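PDB 2VXZ: Pyrsv_gp04 from Pyrobaculum spherical virus, which is of unknown function but probably binds DNA and regulates viral transcription. Local coordinates for residues A18-G23 with S28-R33; A43-L48 with V54-F59; G60-V65 with L128-H133. One frame throughout, in Å; residues are numbered along the deposited sequence.

Contact 1: A18-G23 with S28-R33; sequences ALLADG and SLIQQR
Leu19 and Ile30 mark the closest backbone approach of the two segments, with Leu19 CA 7.7 Å from Ile30 CA. That spacing is too wide for any main-chain bond, and no hydrogen bond crosses the interface. Segment 18-23 takes in the last part of helix 7-20 and the type I turn Leu20-Gly23 that follows on from it; Gly23, with positive phi, has left the helical conformation. Segment 28-33 is helical throughout. Leu19 carries most of the contact. Its CG stands anti to the backbone N (chi1 -164°), which points the isopropyl group at the Ile30-Arg33 face of the helix. CD2 settles between Ile30 and Arg33, 3.8 Å from Arg33 CB and 4.0 Å from Ile30 CA, while CD1 meets the guanidinium near its plane, at an edge, 4.0 Å from Arg33 NH1. Arg33 presents that edge because its chain folds at chi2 (-73°) and turns back, so that it crosses the leucine at about a right angle. Deeper in, between two buried residues, Leu20 CD2 and Ile30 CD1 meet methyl to methyl at 4.2 Å, a looser contact that continues the apolar layer. Asp22 OD1 lies 5.7 Å from Arg33 NH1, too far for a salt bridge; its charge is paired instead with Lys25 NZ, which also bonds to the carbonyls of Leu19 and Gly23. Leu20 and Ile30 both reach Val65 on strand 62-66, Ile30 also packs on Ile45 of helix 38-50, and the Cys24-Cys66 disulfide joins the link between the two helices to the end of that same strand.

Contact 2: A43-L48 with V54-F59; sequences ALIYVL and VTRVAF
Leu48 and Val54 meet obliquely, the isopropyl fork of the valine turned against the base of the leucine. Val54 CG2 lies 3.7 Å from Leu48 CB and Val54 CG1 3.9 Å from the same carbon, so both prongs straddle it; CG1 also reaches Leu48 CD1 at 4.0 Å. With chi1 at -57°, CG2 takes the crowded position between the valine's own backbone N and carbonyl carbon, and from there it also touches the helix backbone, 3.8 Å from Ile45 O. Ile45 approaches differently. Its CG2 methyl bears on the aliphatic part of Arg56, 4.1 Å from Arg56 CD, and the two chains cross at about a right angle. The arginine is straight through chi2 and bends only at chi3 (79°), which separates the methylenes lying on the isoleucine from the guanidinium beyond. That group comes close to the like charge of Lys42, and the Arg56 side chain also touches Glu49. No hydrogen bond spans the segments: Leu48 O and Val54 N are 3.6 Å apart. Val65, on the adjoining strand, backs both Ile45 and Val54. The order helix 7-20, strand 25-26, helix 27-34, helix 38-50, then hairpin 55-59/62-66 matches that of a winged helix-turn-helix, with helix 38-50 the probable recognition helix and the hairpin the probable wing.

Contact 3: G60-V65 with L128-H133; sequences GNVALV and LSFLNH
Gly60 sits over one face of the His133 ring, and this approach, with the packing of Val62 on the buried Phe130, makes up the close part of the contact. The Gly60 N sits 3.5 Å above the imidazole plane, over the centre of the ring, and Gly60 CA makes a CH-pi contact 4.1 Å from the His133 ring centroid, 26° off its normal. Without a side chain, the turn can come within 5.7 Å of the helix, measured from Gly60 CA to His133 CA. His133 has CG anti to its N (chi1 -173°), which carries the ring out from the helix toward Gly60. An apolar touch comes from Val62, whose CG2 meets Phe130 at the ring edge, 3.7 Å from CD1. The polar side is looser. Ser129 OG lies 3.0 Å from Asn61 OD1, within hydrogen-bonding distance although its proton may go to another acceptor. A water spans part of the gap: it accepts a bond from Asn61 N at 2.7 Å and lies 3.3 Å from Ser129 OG. Asn61, at the turn of the hairpin, is exposed. Phe59, on strand 55-59, meets the rings of both His133 and Phe130, while Met79 of helix 69-89 and Ile118 of a loop also touch Phe130.

How the contacts relate
Contacts 1 and 2 belong to one apolar core: their centres are about 12 Å apart, and Leu20 CD1 packs 3.8 Å from Val54 CG1. Contact 3 lies about 15 Å from contact 2 and 16 Å from contact 1, centre to centre, yet all three meet at the sheet: contact 1 packs on its strand 62-66, with Ile30 CD1 3.9 Å from Val65 CB, and contacts 2 and 3 each hold one strand of its hairpin. Val57 O and Leu64 N, 2.7 Å apart, probably form a hydrogen bond across that hairpin. Contacts 1 and 2 thus build the probable winged-helix unit, whereas contact 3 couples its wing to helix 125-139, within the transcriptional-regulator family region. No ligand or nucleic acid marks a site.

Contact 1: A18-G23 with S28-R33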
loop_
_atom_site.group_PDB
_atom_site.type_symbol
_atom_site.label_atom_id
_atom_site.label_comp_id
_atom_site.label_asym_id
_atom_site.label_seq_id
_atom_site.Cartn_x
_atom_site.Cartn_y
_atom_site.Cartn_z
ATOM N N ALA A 18 -2.449 15.294 -8.377
ATOM C CA ALA A 18 -1.380 14.987 -9.340
ATOM C C ALA A 18 -0.567 13.769 -8.910
ATOM O O ALA A 18 -0.269 12.890 -9.721
ATOM C CB ALA A 18 -0.481 16.168 -9.501
ATOM N N LEU A 19 -0.201 13.731 -7.633
ATOM C CA LEU A 19 0.556 12.615 -7.070
ATOM C C LEU A 19 -0.210 11.299 -7.243
ATOM O O LEU A 19 0.378 10.272 -7.555
ATOM C CB LEU A 19 0.854 12.887 -5.591
ATOM C CG LEU A 19 1.913 12.109 -4.825
ATOM C CD1 LEU A 19 3.252 12.153 -5.540
ATOM C CD2 LEU A 19 2.045 12.644 -3.382
ATOM N N LEU A 20 -1.527 11.341 -7.047
ATOM C CA LEU A 20 -2.373 10.154 -7.211
ATOM C C LEU A 20 -2.664 9.725 -8.652
ATOM O O LEU A 20 -3.167 8.620 -8.865
ATOM C CB LEU A 20 -3.706 10.350 -6.487
ATOM C CG LEU A 20 -3.600 10.513 -4.974
ATOM C CD1 LEU A 20 -4.955 10.874 -4.411
ATOM C CD2 LEU A 20 -3.027 9.250 -4.315
ATOM N N ALA A 21 -2.381 10.575 -9.636
ATOM C CA ALA A 21 -2.663 10.239 -11.036
ATOM C C ALA A 21 -1.988 8.944 -11.464
ATOM O O ALA A 21 -2.528 8.202 -12.272
ATOM C CB ALA A 21 -2.242 11.381 -11.964
ATOM N N ASP A 22 -0.814 8.676 -10.903
ATOM C CA ASP A 22 -0.031 7.496 -11.236
ATOM C C ASP A 22 -0.400 6.261 -10.401
ATOM O O ASP A 22 -0.024 5.138 -10.754
ATOM C CB ASP A 22 1.466 7.804 -11.077
ATOM C CG ASP A 22 1.734 8.900 -10.058
ATOM O OD1 ASP A 22 2.312 8.602 -8.989
ATOM O OD2 ASP A 22 1.352 10.070 -10.327
ATOM N N GLY A 23 -1.111 6.454 -9.292
ATOM C CA GLY A 23 -1.636 5.327 -8.526
ATOM C C GLY A 23 -1.986 5.684 -7.094
ATOM O O GLY A 23 -1.623 6.755 -6.615
ATOM N N SER A 28 0.695 8.410 4.533
ATOM C CA SER A 28 2.102 8.568 4.917
ATOM C C SER A 28 3.008 8.909 3.736
ATOM O O SER A 28 3.908 9.734 3.872
ATOM C CB SER A 28 2.643 7.337 5.652
ATOM O OG SER A 28 2.443 6.173 4.888
ATOM N N LEU A 29 2.772 8.290 2.584
ATOM C CA LEU A 29 3.586 8.587 1.415
ATOM C C LEU A 29 3.282 9.988 0.903
ATOM O O LEU A 29 4.203 10.744 0.566
ATOM C CB LEU A 29 3.368 7.561 0.310
ATOM C CG LEU A 29 4.239 7.732 -0.935
ATOM C CD1 LEU A 29 5.732 7.787 -0.599
ATOM C CD2 LEU A 29 3.956 6.610 -1.940
ATOM N N ILE A 30 1.995 10.341 0.859
ATOM C CA ILE A 30 1.589 11.709 0.470
ATOM C C ILE A 30 2.243 12.765 1.360
ATOM O O ILE A 30 2.819 13.734 0.862
ATOM C CB ILE A 30 0.025 11.847 0.480
ATOM C CG1 ILE A 30 -0.572 10.943 -0.593
ATOM C CG2 ILE A 30 -0.408 13.313 0.242
ATOM C CD1 ILE A 30 -2.052 10.629 -0.425
ATOM N N GLN A 31 2.159 12.589 2.684
ATOM C CA GLN A 31 2.808 13.505 3.629
ATOM C C GLN A 31 4.283 13.697 3.329
ATOM O O GLN A 31 4.776 14.822 3.323
ATOM C CB GLN A 31 2.742 12.976 5.053
ATOM C CG GLN A 31 1.393 12.923 5.639
ATOM C CD GLN A 31 1.385 12.063 6.885
ATOM O OE1 GLN A 31 0.588 11.143 7.013
ATOM N NE2 GLN A 31 2.312 12.343 7.796
ATOM N N GLN A 32 4.974 12.582 3.122
ATOM C CA GLN A 32 6.413 12.592 2.891
ATOM C C GLN A 32 6.756 13.300 1.588
ATOM O O GLN A 32 7.620 14.200 1.561
ATOM C CB GLN A 32 6.972 11.165 2.899
ATOM C CG GLN A 32 8.496 11.098 2.749
ATOM C CD GLN A 32 8.977 11.115 1.312
ATOM O OE1 GLN A 32 8.399 10.469 0.440
ATOM N NE2 GLN A 32 10.053 11.852 1.061
ATOM N N ARG A 33 6.058 12.916 0.520
ATOM C CA ARG A 33 6.361 13.414 -0.809
ATOM C C ARG A 33 6.154 14.903 -0.908
ATOM O O ARG A 33 6.922 15.585 -1.585
ATOM C CB ARG A 33 5.497 12.708 -1.855
ATOM C CG ARG A 33 5.942 11.296 -2.156
ATOM C CD ARG A 33 7.218 11.287 -2.958
ATOM N NE ARG A 33 7.678 9.935 -3.247
ATOM C CZ ARG A 33 7.243 9.174 -4.243
ATOM N NH1 ARG A 33 6.303 9.607 -5.077
ATOM N NH2 ARG A 33 7.742 7.957 -4.395
#

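Contact 2: A43-L48 with V54-F59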
loop_
_atom_site.group_PDB
_atom_site.type_symbol
_atom_site.label_atom_id
_atom_site.label_comp_id
_atom_site.label_asym_id
_atom_site.label_seq_id
_atom_site.Cartn_x
_atom_site.Cartn_y
_atom_site.Cartn_z
ATOM N N ALA A 43 -6.416 16.588 6.539
ATOM C CA ALA A 43 -7.473 17.587 6.335
ATOM C C ALA A 43 -7.718 17.776 4.843
ATOM O O ALA A 43 -8.860 17.875 4.402
ATOM C CB ALA A 43 -7.109 18.935 7.005
ATOM N N LEU A 44 -6.640 17.796 4.065
ATOM C CA LEU A 44 -6.740 17.976 2.614
ATOM C C LEU A 44 -7.395 16.776 1.944
ATOM O O LEU A 44 -8.185 16.932 1.009
ATOM C CB LEU A 44 -5.366 18.200 2.018
ATOM C CG LEU A 44 -4.746 19.554 2.343
ATOM C CD1 LEU A 44 -3.229 19.519 2.158
ATOM C CD2 LEU A 44 -5.380 20.663 1.518
ATOM N N ILE A 45 -7.056 15.576 2.409
ATOM C CA ILE A 45 -7.644 14.364 1.856
ATOM C C ILE A 45 -9.132 14.327 2.163
ATOM O O ILE A 45 -9.947 13.954 1.316
ATOM C CB ILE A 45 -6.932 13.100 2.362
ATOM C CG1 ILE A 45 -5.537 13.019 1.721
ATOM C CG2 ILE A 45 -7.751 11.852 2.004
ATOM C CD1 ILE A 45 -4.514 12.230 2.497
ATOM N N TYR A 46 -9.497 14.756 3.366
ATOM C CA TYR A 46 -10.894 14.910 3.730
ATOM C C TYR A 46 -11.660 15.853 2.784
ATOM O O TYR A 46 -12.783 15.546 2.345
ATOM C CB TYR A 46 -10.985 15.419 5.168
ATOM C CG TYR A 46 -12.389 15.729 5.622
ATOM C CD1 TYR A 46 -13.291 14.710 5.896
ATOM C CD2 TYR A 46 -12.813 17.036 5.784
ATOM C CE1 TYR A 46 -14.586 14.996 6.314
ATOM C CE2 TYR A 46 -14.103 17.327 6.204
ATOM C CZ TYR A 46 -14.979 16.302 6.463
ATOM O OH TYR A 46 -16.257 16.603 6.886
ATOM N N VAL A 47 -11.068 17.002 2.486
ATOM C CA VAL A 47 -11.687 17.946 1.574
ATOM C C VAL A 47 -11.912 17.305 0.195
ATOM O O VAL A 47 -12.982 17.463 -0.392
ATOM C CB VAL A 47 -10.852 19.235 1.454
ATOM C CG1 VAL A 47 -11.340 20.097 0.297
ATOM C CG2 VAL A 47 -10.910 20.020 2.769
ATOM N N LEU A 48 -10.903 16.600 -0.311
ATOM C CA LEU A 48 -11.017 15.885 -1.601
ATOM C C LEU A 48 -12.112 14.809 -1.585
ATOM O O LEU A 48 -12.859 14.655 -2.566
ATOM C CB LEU A 48 -9.679 15.265 -2.009
ATOM C CG LEU A 48 -8.585 16.254 -2.422
ATOM C CD1 LEU A 48 -7.248 15.525 -2.613
ATOM C CD2 LEU A 48 -8.959 17.041 -3.693
ATOM N N VAL A 54 -11.493 11.845 -4.280
ATOM C CA VAL A 54 -10.758 10.664 -3.849
ATOM C C VAL A 54 -11.647 9.767 -3.017
ATOM O O VAL A 54 -12.716 10.186 -2.546
ATOM C CB VAL A 54 -9.505 11.007 -3.009
ATOM C CG1 VAL A 54 -8.567 11.922 -3.770
ATOM C CG2 VAL A 54 -9.913 11.619 -1.660
ATOM N N THR A 55 -11.188 8.531 -2.845
ATOM C CA THR A 55 -11.803 7.561 -1.957
ATOM C C THR A 55 -10.732 7.049 -1.004
ATOM O O THR A 55 -9.593 6.842 -1.413
ATOM C CB THR A 55 -12.352 6.334 -2.738
ATOM O OG1 THR A 55 -13.124 6.773 -3.862
ATOM C CG2 THR A 55 -13.214 5.481 -1.833
ATOM N N ARG A 56 -11.095 6.835 0.256
ATOM C CA ARG A 56 -10.185 6.219 1.219
ATOM C C ARG A 56 -10.580 4.774 1.390
ATOM O O ARG A 56 -11.720 4.484 1.719
ATOM C CB ARG A 56 -10.257 6.913 2.578
ATOM C CG ARG A 56 -9.742 8.325 2.574
ATOM C CD ARG A 56 -9.888 8.961 3.951
ATOM N NE ARG A 56 -8.829 8.531 4.861
ATOM C CZ ARG A 56 -8.988 7.759 5.936
ATOM N NH1 ARG A 56 -10.175 7.284 6.286
ATOM N NH2 ARG A 56 -7.929 7.456 6.672
ATOM N N VAL A 57 -9.635 3.872 1.155
ATOM C CA VAL A 57 -9.871 2.456 1.311
ATOM C C VAL A 57 -8.998 1.923 2.430
ATOM O O VAL A 57 -7.772 2.065 2.401
ATOM C CB VAL A 57 -9.584 1.706 0.003
ATOM C CG1 VAL A 57 -9.836 0.214 0.174
ATOM C CG2 VAL A 57 -10.449 2.271 -1.106
ATOM N N ALA A 58 -9.637 1.321 3.430
ATOM C CA ALA A 58 -8.924 0.717 4.538
ATOM C C ALA A 58 -8.155 -0.489 4.024
ATOM O O ALA A 58 -8.701 -1.322 3.307
ATOM C CB ALA A 58 -9.895 0.302 5.641
ATOM N N PHE A 59 -6.877 -0.551 4.364
ATOM C CA PHE A 59 -6.024 -1.652 3.954
ATOM C C PHE A 59 -5.245 -2.094 5.179
ATOM O O PHE A 59 -4.061 -1.788 5.340
ATOM C CB PHE A 59 -5.110 -1.228 2.809
ATOM C CG PHE A 59 -4.505 -2.382 2.060
ATOM C CD1 PHE A 59 -5.129 -2.894 0.925
ATOM C CD2 PHE A 59 -3.316 -2.960 2.489
ATOM C CE1 PHE A 59 -4.581 -3.947 0.230
ATOM C CE2 PHE A 59 -2.758 -4.026 1.796
ATOM C CZ PHE A 59 -3.390 -4.519 0.663
#

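Contact 3: G60-V65 with L128-H133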
loop_
_atom_site.group_PDB
_atom_site.type_symbol
_atom_site.label_atom_id
_atom_site.label_comp_id
_atom_site.label_asym_id
_atom_site.label_seq_id
_atom_site.Cartn_x
_atom_site.Cartn_y
_atom_site.Cartn_z
ATOM N N GLY A 60 -5.945 -2.821 6.042
ATOM C CA GLY A 60 -5.431 -3.165 7.357
ATOM C C GLY A 60 -5.462 -1.925 8.224
ATOM O O GLY A 60 -6.502 -1.278 8.336
ATOM N N ASN A 61 -4.315 -1.573 8.791
ATOM C CA ASN A 61 -4.203 -0.410 9.671
ATOM C C ASN A 61 -3.787 0.884 8.952
ATOM O O ASN A 61 -3.750 1.941 9.579
ATOM C CB ASN A 61 -3.225 -0.712 10.812
ATOM C CG ASN A 61 -3.635 -1.927 11.644
ATOM O OD1 ASN A 61 -2.782 -2.638 12.177
ATOM N ND2 ASN A 61 -4.940 -2.165 11.761
ATOM N N VAL A 62 -3.470 0.808 7.656
ATOM C CA VAL A 62 -3.227 2.003 6.832
ATOM C C VAL A 62 -4.460 2.274 5.976
ATOM O O VAL A 62 -5.282 1.389 5.753
ATOM C CB VAL A 62 -1.995 1.868 5.881
ATOM C CG1 VAL A 62 -0.826 1.159 6.559
ATOM C CG2 VAL A 62 -2.369 1.149 4.595
ATOM N N ALA A 63 -4.583 3.504 5.498
ATOM C CA ALA A 63 -5.642 3.857 4.565
ATOM C C ALA A 63 -5.000 4.162 3.216
ATOM O O ALA A 63 -4.000 4.866 3.145
ATOM C CB ALA A 63 -6.424 5.054 5.074
ATOM N N LEU A 64 -5.550 3.602 2.148
ATOM C CA LEU A 64 -5.088 3.953 0.812
ATOM C C LEU A 64 -5.968 5.055 0.261
ATOM O O LEU A 64 -7.202 4.959 0.339
ATOM C CB LEU A 64 -5.106 2.743 -0.127
ATOM C CG LEU A 64 -3.954 1.757 0.062
ATOM C CD1 LEU A 64 -4.285 0.423 -0.569
ATOM C CD2 LEU A 64 -2.665 2.299 -0.502
ATOM N N VAL A 65 -5.335 6.092 -0.286
ATOM C CA VAL A 65 -6.043 7.199 -0.941
ATOM C C VAL A 65 -6.025 6.947 -2.439
ATOM O O VAL A 65 -4.955 6.787 -3.024
ATOM C CB VAL A 65 -5.394 8.548 -0.614
ATOM C CG1 VAL A 65 -6.181 9.712 -1.245
ATOM C CG2 VAL A 65 -5.287 8.706 0.878
ATOM N N LEU A 128 4.791 -4.302 8.133
ATOM C CA LEU A 128 4.476 -5.717 8.327
ATOM C C LEU A 128 2.959 -5.974 8.360
ATOM O O LEU A 128 2.472 -6.946 7.789
ATOM C CB LEU A 128 5.146 -6.256 9.588
ATOM C CG LEU A 128 6.673 -6.372 9.490
ATOM C CD1 LEU A 128 7.281 -6.759 10.811
ATOM C CD2 LEU A 128 7.049 -7.390 8.400
ATOM N N SER A 129 2.219 -5.089 9.019
ATOM C CA SER A 129 0.764 -5.191 9.073
ATOM C C SER A 129 0.150 -5.022 7.677
ATOM O O SER A 129 -0.792 -5.728 7.307
ATOM C CB SER A 129 0.220 -4.135 10.045
ATOM O OG SER A 129 -1.183 -4.238 10.202
ATOM N N PHE A 130 0.697 -4.085 6.903
ATOM C CA PHE A 130 0.255 -3.839 5.532
ATOM C C PHE A 130 0.484 -5.091 4.676
ATOM O O PHE A 130 -0.410 -5.554 3.976
ATOM C CB PHE A 130 1.022 -2.649 4.947
ATOM C CG PHE A 130 0.722 -2.364 3.502
ATOM C CD1 PHE A 130 -0.330 -1.528 3.152
ATOM C CD2 PHE A 130 1.501 -2.902 2.492
ATOM C CE1 PHE A 130 -0.603 -1.243 1.819
ATOM C CE2 PHE A 130 1.243 -2.619 1.174
ATOM C CZ PHE A 130 0.185 -1.790 0.829
ATOM N N LEU A 131 1.699 -5.620 4.714
ATOM C CA LEU A 131 2.033 -6.820 3.926
ATOM C C LEU A 131 1.266 -8.076 4.411
ATOM O O LEU A 131 0.923 -8.958 3.611
ATOM C CB LEU A 131 3.541 -7.059 3.964
ATOM C CG LEU A 131 4.377 -6.008 3.223
ATOM C CD1 LEU A 131 5.843 -6.276 3.446
ATOM C CD2 LEU A 131 4.066 -5.977 1.737
ATOM N N ASN A 132 0.998 -8.149 5.715
ATOM C CA ASN A 132 0.173 -9.221 6.266
ATOM C C ASN A 132 -1.232 -9.167 5.676
ATOM O O ASN A 132 -1.800 -10.184 5.312
ATOM C CB ASN A 132 0.076 -9.109 7.787
ATOM C CG ASN A 132 -0.615 -10.291 8.411
ATOM O OD1 ASN A 132 -0.175 -11.420 8.248
ATOM N ND2 ASN A 132 -1.711 -10.038 9.153
ATOM N N HIS A 133 -1.786 -7.959 5.580
ATOM C CA HIS A 133 -3.117 -7.787 5.015
ATOM C C HIS A 133 -3.154 -8.250 3.556
ATOM O O HIS A 133 -4.098 -8.925 3.128
ATOM C CB HIS A 133 -3.548 -6.328 5.128
ATOM C CG HIS A 133 -4.968 -6.106 4.728
ATOM N ND1 HIS A 133 -6.029 -6.382 5.566
ATOM C CD2 HIS A 133 -5.503 -5.665 3.570
ATOM C CE1 HIS A 133 -7.154 -6.100 4.940
ATOM N NE2 HIS A 133 -6.865 -5.672 3.725
HETATM O O HOH W 1 -2.152 -2.644 7.513
#